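Local coordinates for protein Atg1 tMIT (Kluyveromyces marxianus, PDB 4P1N) that is the C-terminal tandem MIT region of a serine/threonine protein kinase essential for autophagy, where the kinase is required for autophagosome formation, at residues Thr246-Asp249 with Glu250-Glu254; Ile263-Arg266 with Leu267-Leu270. One frame throughout, in Å; residues are numbered along the deposited sequence.

Both contacts are local and lie in series near the C terminus, within the second MIT domain. From strand 244-245 the chain runs through the loop 246-249, and interaction 1 joins that loop to the first turn of helix 250-273. Interaction 2 follows on the same helix, between 263-266 and 267-270. Neither closes a loop, since in each the two segments follow one another directly; neither encloses the other, and their centres lie 24 Å apart. At interaction 1 the loop touches helix 184-204, and both loop and first turn meet a chain of another protein, whereas interaction 2 sits toward the far end of helix 250-273, packed against helices 184-204 and 209-227.

Interaction 1 (Thr246-Asp249 with Glu250-Glu254); sequences TSLD and ESDKE
A capping box opens helix 250-273, with Asp249 as the N-cap residue and Asp252 as its reciprocal partner. Asp249 OD1 accepts from Asp252 N at 2.9 Å, the donor lying nearly in line with the C-O bond, and also from Ser251 OG at 2.7 Å, which arrives on the syn side. The first torsion of Asp249 (chi1 79°) holds CG between the backbone N and the carbonyl carbon, which turns OD1 toward Asp252 N and the Ser251 hydroxyl. In return, Asp252 OD2 accepts a hydrogen bond from Asp249 N at 3.0 Å, approached on its anti side and 31° out of the carboxylate plane. The two carboxylates stack with their planes 8° apart, and Asp249 OD1 comes within 3.5 Å of Asp252 OD2. Behind the box, Lys253 N donates to Asp249 O, beginning the regular helical bonding. On the loop side, Leu248 CD2 packs at 3.9 Å on Asp252 CB, while the methyl CG2 of Thr246 and Lys253 CE meet tip to tip at 4.1 Å. Both carboxylate oxygens of Asp252 also accept hydrogen bonds from the backbone of a chain of another protein, so the N3 residue of the box also lies in an intermolecular interface. The stacked like charges would repel, a cost probably offset by these N-H donors and the positive end of the helix dipole.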
# COMPACT_ATOMS: atom_id res chain seq x y z
N THR B 246 -11.01 -6.93 25.07
CA THR B 246 -10.68 -5.53 25.29
C THR B 246 -10.21 -5.40 26.72
O THR B 246 -10.75 -6.01 27.64
CB THR B 246 -11.86 -4.59 25.05
OG1 THR B 246 -12.32 -4.79 23.71
CG2 THR B 246 -11.42 -3.13 25.21
N SER B 247 -9.15 -4.64 26.88
CA SER B 247 -8.42 -4.51 28.13
C SER B 247 -8.75 -3.18 28.80
O SER B 247 -8.40 -2.95 29.96
CB SER B 247 -6.92 -4.56 27.80
OG SER B 247 -6.17 -4.43 29.00
N LEU B 248 -9.37 -2.28 28.04
CA LEU B 248 -9.78 -0.99 28.53
C LEU B 248 -11.03 -1.20 29.37
O LEU B 248 -11.86 -2.05 29.04
CB LEU B 248 -10.14 -0.07 27.36
CG LEU B 248 -9.04 0.34 26.37
CD1 LEU B 248 -9.66 0.85 25.08
CD2 LEU B 248 -8.15 1.41 26.96
N ASP B 249 -11.16 -0.42 30.44
CA ASP B 249 -12.44 -0.32 31.15
C ASP B 249 -13.27 0.85 30.62
O ASP B 249 -12.82 1.62 29.78
CB ASP B 249 -12.25 -0.27 32.68
CG ASP B 249 -11.83 1.11 33.20
OD1 ASP B 249 -12.26 2.16 32.68
OD2 ASP B 249 -11.09 1.14 34.21
N GLU B 250 -14.50 0.97 31.13
CA GLU B 250 -15.46 1.95 30.63
C GLU B 250 -15.04 3.39 30.86
O GLU B 250 -15.30 4.26 30.03
CB GLU B 250 -16.84 1.72 31.26
CG GLU B 250 -17.97 2.40 30.50
CD GLU B 250 -18.06 1.91 29.06
OE1 GLU B 250 -17.90 0.69 28.85
OE2 GLU B 250 -18.26 2.75 28.15
N SER B 251 -14.41 3.67 32.01
CA SER B 251 -13.93 5.03 32.31
C SER B 251 -12.77 5.39 31.39
O SER B 251 -12.56 6.56 31.10
CB SER B 251 -13.52 5.17 33.78
OG SER B 251 -12.32 4.46 34.04
N ASP B 252 -12.03 4.40 30.92
CA ASP B 252 -10.99 4.65 29.92
C ASP B 252 -11.64 5.06 28.62
O ASP B 252 -11.26 6.08 28.02
CB ASP B 252 -10.15 3.42 29.68
CG ASP B 252 -9.38 2.99 30.88
OD1 ASP B 252 -8.98 3.86 31.66
OD2 ASP B 252 -9.16 1.77 31.02
N LYS B 253 -12.62 4.28 28.18
CA LYS B 253 -13.32 4.57 26.94
C LYS B 253 -13.98 5.95 26.97
O LYS B 253 -13.94 6.71 26.00
CB LYS B 253 -14.37 3.51 26.66
CG LYS B 253 -13.79 2.22 26.08
CD LYS B 253 -14.80 1.09 26.14
CE LYS B 253 -14.13 -0.24 26.42
NZ LYS B 253 -15.12 -1.29 26.76
N GLU B 254 -14.56 6.29 28.11
CA GLU B 254 -15.18 7.61 28.27
C GLU B 254 -14.14 8.75 28.26
O GLU B 254 -14.36 9.78 27.65
CB GLU B 254 -16.05 7.64 29.54
CG GLU B 254 -16.79 8.95 29.77
CD GLU B 254 -17.44 9.52 28.51
OE1 GLU B 254 -17.95 8.73 27.68
OE2 GLU B 254 -17.43 10.76 28.35

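Interaction 2 (Ile263-Arg266 with Leu267-Leu270); sequences IANR and LKAL
Leu267 N donates to Ile263 O at 2.9 Å, and Lys268 N reaches Ala264 O at the same distance. Ala269 N to Asn265 O and Leu270 N to Arg266 O continue the i to i+4 pattern. Across the same turn, the guanidinium of Arg266 lies with one face over the methyl of Ala269, NH2 standing 3.5 Å from CB. The Arg266 chain starts with CG opposite the backbone N (chi1 -170°), then bends at chi2 and again at chi3, which carries the flat group forward, toward the C-terminal end of the helix, to that methyl. These are successive turns near the C-terminal end of helix 250-273, which packs on helices 184-204 and 209-227 in the second MIT domain. Arg266 NH2 makes a salt bridge with Glu203 on the first of these, and the side chain touches Tyr216 on the second; Ile263 is buried against Leu220 and Leu223. On the exposed flank, Lys268 runs extended beyond CG, its CG 3.4 Å from Ala264 O. Farther along that chain, Lys268 CD passes obliquely by Asn265 OD1 at 4.1 Å, a loose contact between an aliphatic carbon and the amide oxygen.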
# COMPACT_ATOMS: atom_id res chain seq x y z
N ILE B 263 -10.00 16.96 20.40
CA ILE B 263 -9.05 17.00 19.29
C ILE B 263 -9.79 17.29 17.99
O ILE B 263 -9.34 18.13 17.21
CB ILE B 263 -8.20 15.73 19.17
CG1 ILE B 263 -7.29 15.60 20.39
CG2 ILE B 263 -7.27 15.81 17.96
CD1 ILE B 263 -6.84 14.18 20.67
N ALA B 264 -10.92 16.63 17.76
CA ALA B 264 -11.70 16.92 16.55
C ALA B 264 -12.09 18.40 16.52
O ALA B 264 -12.06 19.05 15.47
CB ALA B 264 -12.96 16.06 16.50
N ASN B 265 -12.44 18.94 17.68
CA ASN B 265 -12.87 20.34 17.72
C ASN B 265 -11.70 21.28 17.46
O ASN B 265 -11.85 22.27 16.77
CB ASN B 265 -13.63 20.65 19.00
CG ASN B 265 -15.07 20.16 18.94
OD1 ASN B 265 -15.72 20.23 17.88
ND2 ASN B 265 -15.57 19.64 20.06
N ARG B 266 -10.52 20.92 17.95
CA ARG B 266 -9.31 21.67 17.64
C ARG B 266 -9.03 21.65 16.13
O ARG B 266 -8.69 22.67 15.54
CB ARG B 266 -8.15 21.04 18.39
CG ARG B 266 -6.85 21.80 18.39
CD ARG B 266 -6.96 23.16 19.06
NE ARG B 266 -6.93 24.21 18.05
CZ ARG B 266 -7.60 25.35 18.11
NH1 ARG B 266 -8.37 25.64 19.16
NH2 ARG B 266 -7.48 26.21 17.11
N LEU B 267 -9.19 20.48 15.52
CA LEU B 267 -8.97 20.33 14.09
C LEU B 267 -9.97 21.19 13.26
O LEU B 267 -9.58 21.83 12.29
CB LEU B 267 -9.02 18.86 13.69
CG LEU B 267 -8.94 18.53 12.20
CD1 LEU B 267 -7.69 19.08 11.54
CD2 LEU B 267 -9.01 17.04 11.99
N LYS B 268 -11.24 21.20 13.65
CA LYS B 268 -12.24 22.03 12.96
C LYS B 268 -11.93 23.52 13.06
O LYS B 268 -12.07 24.29 12.08
CB LYS B 268 -13.63 21.77 13.53
CG LYS B 268 -14.18 20.39 13.18
CD LYS B 268 -15.57 20.19 13.75
CE LYS B 268 -16.08 18.80 13.46
NZ LYS B 268 -17.26 18.46 14.31
N ALA B 269 -11.54 23.96 14.25
CA ALA B 269 -11.16 25.38 14.45
C ALA B 269 -10.00 25.72 13.53
O ALA B 269 -10.01 26.73 12.81
CB ALA B 269 -10.74 25.62 15.89
N LEU B 270 -8.99 24.87 13.55
CA LEU B 270 -7.84 25.08 12.69
C LEU B 270 -8.24 25.15 11.21
O LEU B 270 -7.75 25.99 10.46
CB LEU B 270 -6.85 23.95 12.90
CG LEU B 270 -5.38 24.12 12.53
CD1 LEU B 270 -4.96 22.98 11.61
CD2 LEU B 270 -4.98 25.47 11.95